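Local structure of aminodeoxyfutalosine deaminase (Deinococcus radiodurans, 2IMR) at residues Thr37-Thr42 with Val59-Glu64; Gln110-Phe115 with Ala265-Thr270; Ala133-Ala138 with Leu163-Leu168. The protein deaminates aminodeoxyfutalosine to futalosine in menaquinone biosynthesis, using one zinc ion per subunit, and acts more weakly on adenosine and related nucleosides. All coordinates share one frame; numbering follows the deposited sequence.

Contact 1. Residues Thr37-Thr42 with Val59-Glu64; sequences TPRLLT and VVVVGE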
loop_
_atom_site.group_PDB
_atom_site.type_symbol
_atom_site.label_atom_id
_atom_site.label_comp_id
_atom_site.label_asym_id
_atom_site.label_seq_id
_atom_site.Cartn_x
_atom_site.Cartn_y
_atom_site.Cartn_z
ATOM N N THR A 37 -8.215 0.358 -40.560
ATOM C CA THR A 37 -9.096 -0.703 -40.078
ATOM C C THR A 37 -9.152 -0.753 -38.555
ATOM O O THR A 37 -8.245 -1.278 -37.906
ATOM C CB THR A 37 -8.637 -2.080 -40.593
ATOM O OG1 THR A 37 -8.491 -2.034 -42.018
ATOM C CG2 THR A 37 -9.653 -3.149 -40.224
ATOM N N PRO A 38 -10.228 -0.209 -37.964
ATOM C CA PRO A 38 -10.400 -0.193 -36.508
ATOM C C PRO A 38 -10.565 -1.588 -35.914
ATOM O O PRO A 38 -11.131 -2.479 -36.542
ATOM C CB PRO A 38 -11.661 0.653 -36.316
ATOM C CG PRO A 38 -11.675 1.540 -37.535
ATOM C CD PRO A 38 -11.289 0.574 -38.621
ATOM N N ARG A 39 -10.057 -1.771 -34.701
ATOM C CA ARG A 39 -10.180 -3.044 -34.007
ATOM C C ARG A 39 -10.860 -2.731 -32.682
ATOM O O ARG A 39 -10.475 -1.786 -31.996
ATOM C CB ARG A 39 -8.805 -3.659 -33.735
ATOM C CG ARG A 39 -7.889 -3.688 -34.943
ATOM C CD ARG A 39 -6.791 -4.729 -34.787
ATOM N NE ARG A 39 -5.964 -4.527 -33.601
ATOM C CZ ARG A 39 -5.172 -3.479 -33.401
ATOM N NH1 ARG A 39 -5.090 -2.509 -34.305
ATOM N NH2 ARG A 39 -4.439 -3.414 -32.299
ATOM N N LEU A 40 -11.872 -3.518 -32.340
ATOM C CA LEU A 40 -12.601 -3.328 -31.095
ATOM C C LEU A 40 -12.178 -4.371 -30.075
ATOM O O LEU A 40 -12.538 -5.546 -30.181
ATOM C CB LEU A 40 -14.108 -3.441 -31.340
ATOM C CG LEU A 40 -14.995 -3.541 -30.094
ATOM C CD1 LEU A 40 -14.780 -2.329 -29.197
ATOM C CD2 LEU A 40 -16.451 -3.643 -30.526
ATOM N N LEU A 41 -11.398 -3.938 -29.092
ATOM C CA LEU A 41 -10.942 -4.840 -28.046
ATOM C C LEU A 41 -11.909 -4.714 -26.884
ATOM O O LEU A 41 -12.094 -3.623 -26.347
ATOM C CB LEU A 41 -9.535 -4.458 -27.587
ATOM C CG LEU A 41 -8.517 -4.104 -28.672
ATOM C CD1 LEU A 41 -7.134 -4.094 -28.057
ATOM C CD2 LEU A 41 -8.576 -5.095 -29.817
ATOM N N THR A 42 -12.529 -5.822 -26.495
ATOM C CA THR A 42 -13.476 -5.789 -25.387
ATOM C C THR A 42 -12.906 -6.422 -24.121
ATOM O O THR A 42 -12.089 -7.342 -24.179
ATOM C CB THR A 42 -14.787 -6.506 -25.749
ATOM O OG1 THR A 42 -14.530 -7.895 -25.985
ATOM C CG2 THR A 42 -15.395 -5.892 -27.001
ATOM N N VAL A 59 -12.156 -0.774 -26.241
ATOM C CA VAL A 59 -11.239 0.219 -26.770
ATOM C C VAL A 59 -11.111 -0.005 -28.267
ATOM O O VAL A 59 -10.821 -1.115 -28.705
ATOM C CB VAL A 59 -9.836 0.089 -26.148
ATOM C CG1 VAL A 59 -8.916 1.148 -26.718
ATOM C CG2 VAL A 59 -9.919 0.219 -24.632
ATOM N N VAL A 60 -11.353 1.030 -29.060
ATOM C CA VAL A 60 -11.208 0.871 -30.498
ATOM C C VAL A 60 -9.825 1.382 -30.852
ATOM O O VAL A 60 -9.453 2.505 -30.514
ATOM C CB VAL A 60 -12.274 1.655 -31.291
ATOM C CG1 VAL A 60 -11.998 1.528 -32.790
ATOM C CG2 VAL A 60 -13.651 1.101 -30.983
ATOM N N VAL A 61 -9.055 0.539 -31.522
ATOM C CA VAL A 61 -7.708 0.909 -31.900
ATOM C C VAL A 61 -7.572 0.938 -33.415
ATOM O O VAL A 61 -8.092 0.070 -34.114
ATOM C CB VAL A 61 -6.680 -0.091 -31.310
ATOM C CG1 VAL A 61 -5.268 0.321 -31.683
ATOM C CG2 VAL A 61 -6.828 -0.147 -29.795
ATOM N N VAL A 62 -6.898 1.966 -33.910
ATOM C CA VAL A 62 -6.651 2.113 -35.338
ATOM C C VAL A 62 -5.137 2.143 -35.460
ATOM O O VAL A 62 -4.497 3.112 -35.054
ATOM C CB VAL A 62 -7.238 3.431 -35.886
ATOM C CG1 VAL A 62 -6.884 3.579 -37.364
ATOM C CG2 VAL A 62 -8.747 3.439 -35.706
ATOM N N GLY A 63 -4.560 1.077 -36.002
ATOM C CA GLY A 63 -3.114 1.021 -36.115
ATOM C C GLY A 63 -2.558 0.790 -34.719
ATOM O O GLY A 63 -2.796 -0.258 -34.122
ATOM N N GLU A 64 -1.830 1.771 -34.192
ATOM C CA GLU A 64 -1.268 1.682 -32.845
ATOM C C GLU A 64 -1.798 2.845 -32.023
ATOM O O GLU A 64 -1.214 3.215 -31.001
ATOM C CB GLU A 64 0.259 1.776 -32.882
ATOM C CG GLU A 64 0.957 0.669 -33.639
ATOM C CD GLU A 64 2.463 0.835 -33.617
ATOM O OE1 GLU A 64 3.046 0.822 -32.513
ATOM O OE2 GLU A 64 3.064 0.988 -34.702
HETATM O O HOH W 1 -5.767 -1.356 -36.803
HETATM O O HOH W 2 -2.262 -1.782 -32.093
#
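Arg39 and Val61 face each other as a hydrogen-bonded pair of an antiparallel beta ladder, in the small mixed sheet that stands apart from the amidohydrolase barrel and its zinc site. Arg39 N gives its hydrogen to Val61 O at 2.8 Å, and Arg39 O takes the one from Val61 N. Two residues along, Leu41 and Val59 repeat the pair of hydrogen bonds. Leu40 and Val60, the non-hydrogen-bonded pair between them, turn their backbone polar groups outward, Leu40 to Ala83 and Glu85 of strand 83-86 and Val60 to Ala67 of strand 65-70. On their face, Pro38 CB rests against Val60 CG1 at 3.6 Å.

The guanidinium of Arg39 lies on the other face. A bend at chi3 (-58°) folds it over Val61, whose CB sits under one face of the group. At its edge Arg39 NH1 reaches Gly63 O, 3.2 Å away and nearly straight at 165°. NE faces Glu85 in a long, weak ion pair. Replacing Arg39 by an alanine would take away the NH1 bond to Gly63 O, which is likely to be left with water alone, and one side of Val61 would probably lose its cover. Two waters join in. One accepts from Arg39 NH1 and Gly63 N and donates to Thr37 O, 2.7 Å off; the other accepts from Arg39 NH2 and gives a hydrogen to Gly63 O at 2.6 Å.

Contact 2. Residues Gln110-Phe115 with Ala265-Thr270; sequences QALPYF and ALYPHT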
loop_
_atom_site.group_PDB
_atom_site.type_symbol
_atom_site.label_atom_id
_atom_site.label_comp_id
_atom_site.label_asym_id
_atom_site.label_seq_id
_atom_site.Cartn_x
_atom_site.Cartn_y
_atom_site.Cartn_z
ATOM N N GLN A 110 11.083 -9.916 14.202
ATOM C CA GLN A 110 11.162 -10.275 15.612
ATOM C C GLN A 110 10.180 -9.479 16.465
ATOM O O GLN A 110 9.659 -9.985 17.456
ATOM C CB GLN A 110 12.588 -10.059 16.135
ATOM C CG GLN A 110 13.611 -11.042 15.572
ATOM C CD GLN A 110 14.982 -10.896 16.212
ATOM O OE1 GLN A 110 15.685 -9.903 15.994
ATOM N NE2 GLN A 110 15.368 -11.886 17.012
ATOM N N ALA A 111 9.926 -8.236 16.073
ATOM C CA ALA A 111 9.017 -7.371 16.818
ATOM C C ALA A 111 7.547 -7.769 16.694
ATOM O O ALA A 111 6.738 -7.429 17.554
ATOM C CB ALA A 111 9.195 -5.933 16.360
ATOM N N LEU A 112 7.204 -8.488 15.629
ATOM C CA LEU A 112 5.819 -8.891 15.396
ATOM C C LEU A 112 5.590 -10.400 15.550
ATOM O O LEU A 112 5.854 -11.183 14.635
ATOM C CB LEU A 112 5.389 -8.427 14.001
ATOM C CG LEU A 112 5.646 -6.939 13.716
ATOM C CD1 LEU A 112 5.081 -6.561 12.349
ATOM C CD2 LEU A 112 5.002 -6.088 14.805
ATOM N N PRO A 113 5.075 -10.821 16.715
ATOM C CA PRO A 113 4.797 -12.223 17.037
ATOM C C PRO A 113 4.032 -13.025 15.989
ATOM O O PRO A 113 4.408 -14.158 15.683
ATOM C CB PRO A 113 4.033 -12.123 18.355
ATOM C CG PRO A 113 4.674 -10.944 19.004
ATOM C CD PRO A 113 4.741 -9.956 17.860
ATOM N N TYR A 114 2.969 -12.446 15.433
ATOM C CA TYR A 114 2.169 -13.165 14.450
ATOM C C TYR A 114 2.896 -13.502 13.153
ATOM O O TYR A 114 2.448 -14.368 12.399
ATOM C CB TYR A 114 0.856 -12.421 14.170
ATOM C CG TYR A 114 1.004 -10.985 13.743
ATOM C CD1 TYR A 114 1.070 -10.644 12.392
ATOM C CD2 TYR A 114 1.054 -9.958 14.690
ATOM C CE1 TYR A 114 1.177 -9.325 11.991
ATOM C CE2 TYR A 114 1.164 -8.627 14.298
ATOM C CZ TYR A 114 1.224 -8.319 12.943
ATOM O OH TYR A 114 1.327 -7.009 12.540
ATOM N N PHE A 115 4.012 -12.831 12.883
ATOM C CA PHE A 115 4.780 -13.152 11.688
ATOM C C PHE A 115 5.468 -14.487 11.958
ATOM O O PHE A 115 5.613 -15.322 11.067
ATOM C CB PHE A 115 5.844 -12.088 11.400
ATOM C CG PHE A 115 5.409 -11.043 10.414
ATOM C CD1 PHE A 115 4.370 -10.168 10.716
ATOM C CD2 PHE A 115 6.044 -10.928 9.183
ATOM C CE1 PHE A 115 3.973 -9.192 9.809
ATOM C CE2 PHE A 115 5.651 -9.954 8.264
ATOM C CZ PHE A 115 4.614 -9.083 8.581
ATOM N N ALA A 265 12.898 -7.875 25.690
ATOM C CA ALA A 265 13.946 -6.871 25.560
ATOM C C ALA A 265 13.677 -5.818 24.484
ATOM O O ALA A 265 14.276 -4.747 24.501
ATOM C CB ALA A 265 15.288 -7.557 25.294
ATOM N N LEU A 266 12.767 -6.109 23.560
ATOM C CA LEU A 266 12.466 -5.177 22.473
ATOM C C LEU A 266 11.427 -4.106 22.796
ATOM O O LEU A 266 11.210 -3.195 21.995
ATOM C CB LEU A 266 11.989 -5.947 21.239
ATOM C CG LEU A 266 12.851 -7.085 20.689
ATOM C CD1 LEU A 266 12.253 -7.565 19.369
ATOM C CD2 LEU A 266 14.275 -6.611 20.476
ATOM N N TYR A 267 10.794 -4.203 23.962
ATOM C CA TYR A 267 9.750 -3.249 24.339
ATOM C C TYR A 267 9.767 -2.848 25.811
ATOM O O TYR A 267 10.370 -3.520 26.642
ATOM C CB TYR A 267 8.355 -3.859 24.134
ATOM C CG TYR A 267 7.932 -4.231 22.736
ATOM C CD1 TYR A 267 8.287 -5.459 22.172
ATOM C CD2 TYR A 267 7.101 -3.386 22.008
ATOM C CE1 TYR A 267 7.807 -5.835 20.909
ATOM C CE2 TYR A 267 6.618 -3.747 20.756
ATOM C CZ TYR A 267 6.972 -4.969 20.212
ATOM O OH TYR A 267 6.486 -5.302 18.971
ATOM N N PRO A 268 9.091 -1.735 26.141
ATOM C CA PRO A 268 9.010 -1.284 27.532
ATOM C C PRO A 268 8.212 -2.407 28.206
ATOM O O PRO A 268 7.652 -3.263 27.519
ATOM C CB PRO A 268 8.200 0.004 27.426
ATOM C CG PRO A 268 8.657 0.564 26.119
ATOM C CD PRO A 268 8.659 -0.664 25.221
ATOM N N HIS A 269 8.133 -2.408 29.531
ATOM C CA HIS A 269 7.429 -3.472 30.235
ATOM C C HIS A 269 5.909 -3.530 30.054
ATOM O O HIS A 269 5.306 -4.586 30.243
ATOM C CB HIS A 269 7.780 -3.413 31.723
ATOM C CG HIS A 269 9.232 -3.659 32.008
ATOM N ND1 HIS A 269 9.805 -4.910 31.932
ATOM C CD2 HIS A 269 10.228 -2.811 32.357
ATOM C CE1 HIS A 269 11.090 -4.824 32.226
ATOM N NE2 HIS A 269 11.373 -3.559 32.488
ATOM N N THR A 270 5.291 -2.411 29.687
ATOM C CA THR A 270 3.840 -2.377 29.482
ATOM C C THR A 270 3.503 -1.610 28.210
ATOM O O THR A 270 4.247 -0.721 27.802
ATOM C CB THR A 270 3.103 -1.666 30.640
ATOM O OG1 THR A 270 3.527 -0.300 30.700
ATOM C CG2 THR A 270 3.394 -2.353 31.975
#
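The hydroxyl of Tyr267 makes the single hydrogen bond of this contact, donating to Ala111 O at 2.6 Å. The carbonyl oxygen lies in the plane of the phenol ring, at its edge, whereas the hydroxyl is tilted 26° from the carbonyl plane. With CG of Tyr267 anti to its own carbonyl carbon (chi1 -63°), the ring reaches across to the end of helix 106-111, and a buried backbone oxygen there gains a side-chain donor.

Van der Waals contact is light: Ala111 CB lies 3.8 Å from Tyr267 OH, and Leu266 CD1 lies beside Gln110, 4.1 Å from its CB. The ring of Tyr267 is further packed edge-to-face with Trp259.

Both segments belong to the metal-dependent amidohydrolase fold, a TIM barrel, and here a loop that precedes helix 271-275 is joined to the helical segment that follows strand 100-101, where the zinc ligand His101 lies.

The next residue, Leu112, lies close to the probable active site. Its side chain is about 4 Å from that of His213, predicted to bind substrate, and Tyr114 OH is hydrogen-bonded to OE1 of Glu243, the proton donor by similarity.

Contact 3. Residues Ala133-Ala138 with Leu163-Leu168; sequences AAQAGA and LAREDL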
loop_
_atom_site.group_PDB
_atom_site.type_symbol
_atom_site.label_atom_id
_atom_site.label_comp_id
_atom_site.label_asym_id
_atom_site.label_seq_id
_atom_site.Cartn_x
_atom_site.Cartn_y
_atom_site.Cartn_z
ATOM N N ALA A 133 19.218 -7.438 -3.052
ATOM C CA ALA A 133 17.850 -7.940 -3.071
ATOM C C ALA A 133 16.842 -6.837 -3.395
ATOM O O ALA A 133 15.844 -7.080 -4.066
ATOM C CB ALA A 133 17.515 -8.576 -1.729
ATOM N N ALA A 134 17.104 -5.627 -2.909
ATOM C CA ALA A 134 16.210 -4.499 -3.161
ATOM C C ALA A 134 16.235 -4.114 -4.639
ATOM O O ALA A 134 15.190 -3.864 -5.243
ATOM C CB ALA A 134 16.617 -3.305 -2.301
ATOM N N GLN A 135 17.433 -4.065 -5.213
ATOM C CA GLN A 135 17.596 -3.713 -6.618
ATOM C C GLN A 135 16.877 -4.719 -7.503
ATOM O O GLN A 135 16.283 -4.353 -8.514
ATOM C CB GLN A 135 19.083 -3.667 -6.990
ATOM C CG GLN A 135 19.869 -2.567 -6.290
ATOM C CD GLN A 135 19.673 -1.195 -6.919
ATOM O OE1 GLN A 135 18.563 -0.818 -7.288
ATOM N NE2 GLN A 135 20.759 -0.433 -7.025
ATOM N N ALA A 136 16.936 -5.991 -7.123
ATOM C CA ALA A 136 16.272 -7.031 -7.898
ATOM C C ALA A 136 14.758 -6.842 -7.815
ATOM O O ALA A 136 14.039 -7.086 -8.783
ATOM C CB ALA A 136 16.665 -8.399 -7.375
ATOM N N GLY A 137 14.278 -6.411 -6.650
ATOM C CA GLY A 137 12.852 -6.179 -6.489
ATOM C C GLY A 137 12.411 -5.016 -7.365
ATOM O O GLY A 137 11.373 -5.068 -8.015
ATOM N N ALA A 138 13.205 -3.951 -7.384
ATOM C CA ALA A 138 12.873 -2.798 -8.207
ATOM C C ALA A 138 12.863 -3.226 -9.676
ATOM O O ALA A 138 12.029 -2.769 -10.456
ATOM C CB ALA A 138 13.890 -1.682 -7.984
ATOM N N LEU A 163 16.782 5.525 -4.300
ATOM C CA LEU A 163 16.563 6.928 -4.589
ATOM C C LEU A 163 17.219 7.291 -5.926
ATOM O O LEU A 163 16.788 8.221 -6.605
ATOM C CB LEU A 163 17.139 7.763 -3.440
ATOM C CG LEU A 163 16.454 9.072 -3.043
ATOM C CD1 LEU A 163 14.934 8.920 -3.029
ATOM C CD2 LEU A 163 16.976 9.479 -1.664
ATOM N N ALA A 164 18.238 6.530 -6.313
ATOM C CA ALA A 164 18.960 6.778 -7.563
ATOM C C ALA A 164 18.413 6.006 -8.768
ATOM O O ALA A 164 18.940 6.122 -9.878
ATOM C CB ALA A 164 20.439 6.459 -7.374
ATOM N N ARG A 165 17.363 5.218 -8.557
ATOM C CA ARG A 165 16.760 4.447 -9.643
ATOM C C ARG A 165 15.908 5.353 -10.527
ATOM O O ARG A 165 14.822 5.780 -10.138
ATOM C CB ARG A 165 15.892 3.319 -9.079
ATOM C CG ARG A 165 16.667 2.202 -8.379
ATOM C CD ARG A 165 17.323 1.240 -9.362
ATOM N NE ARG A 165 16.337 0.584 -10.218
ATOM C CZ ARG A 165 16.246 -0.732 -10.386
ATOM N NH1 ARG A 165 17.084 -1.545 -9.755
ATOM N NH2 ARG A 165 15.315 -1.236 -11.188
ATOM N N GLU A 166 16.401 5.637 -11.726
ATOM C CA GLU A 166 15.686 6.498 -12.660
ATOM C C GLU A 166 14.415 5.854 -13.210
ATOM O O GLU A 166 13.545 6.544 -13.741
ATOM C CB GLU A 166 16.611 6.879 -13.820
ATOM C CG GLU A 166 17.860 7.633 -13.390
ATOM C CD GLU A 166 18.765 7.972 -14.561
ATOM O OE1 GLU A 166 18.304 8.681 -15.481
ATOM O OE2 GLU A 166 19.934 7.528 -14.561
ATOM N N ASP A 167 14.301 4.538 -13.066
ATOM C CA ASP A 167 13.146 3.811 -13.585
ATOM C C ASP A 167 11.965 3.679 -12.624
ATOM O O ASP A 167 10.872 3.279 -13.034
ATOM C CB ASP A 167 13.588 2.420 -14.056
ATOM C CG ASP A 167 14.195 1.590 -12.944
ATOM O OD1 ASP A 167 14.992 2.140 -12.155
ATOM O OD2 ASP A 167 13.886 0.382 -12.864
ATOM N N LEU A 168 12.180 4.016 -11.356
ATOM C CA LEU A 168 11.119 3.930 -10.351
ATOM C C LEU A 168 10.329 5.227 -10.210
ATOM O O LEU A 168 10.842 6.315 -10.481
ATOM C CB LEU A 168 11.701 3.590 -8.975
ATOM C CG LEU A 168 12.250 2.194 -8.684
ATOM C CD1 LEU A 168 12.858 2.187 -7.279
ATOM C CD2 LEU A 168 11.135 1.161 -8.789
#
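Arg165, in the loop between helix 156-163 and strand 170-176, meets helix 130-143 by hydrogen bonds to Gln135 and by packing on Ala138, well away from the zinc. The bonds converge on the guanidinium. Arg165 NH1 donates to Gln135 OE1 at 3.0 Å, approaching from above the amide carbonyl plane, about 50° out of it, and not along a lone pair; the amide and guanidinium planes are 38° apart. A second, weak bond runs from the same NH1 to the backbone O of Gln135. Gln135 bends at chi2 (-79°), which brings OE1 back over the arginine chain, 3.2 Å from Arg165 CD.

Ala138 fills a different position: its CB sits over the centre of the guanidinium, 3.5 Å from Arg165 CZ, a methyl laid on the flat face. The same CB also touches Leu168 CD2 at 4.0 Å.

In the TIM-barrel scaffold of the amidohydrolases, this ties one helix to the loop that leads from the next helix into a barrel strand. The loop forms a type I turn from Arg165 to Leu168, which puts Asp167 beside the arginine. Arg165 grips the Asp167 carboxylate side-on, Arg165 NE to Asp167 OD1 at 2.8 Å and Arg165 NH2 to Asp167 OD2 at 2.7 Å, each oxygen using its syn lone pair, and this fixes the rotation of the guanidinium. NH2 is shared with Asp139 in a second salt bridge, so two carboxylates probably balance the one positive charge. OD2 of Asp167 also has Thr142 OG1 as a partner, from the same helix as Gln135.

How the contacts relate
From the N terminus, contact 1 comes first: it closes a short excursion of 16 residues, half of them strand and none helix, between strands 38-43 and 57-62, and is closed well before contact 2 opens. Further along, 110-115 opens the long loop that contact 2 closes at 265-270. Inside that loop lies contact 3, joining 133-138 on helix 130-143 to 163-168 just ahead of strand 170-176. No two of the three touch: contacts 2 and 3 have centres about 31 Å apart, while contacts 1 and 2 lie on opposite sides of the chain's centre. Contact 1 thus serves the small sheet, contacts 2 and 3 the barrel.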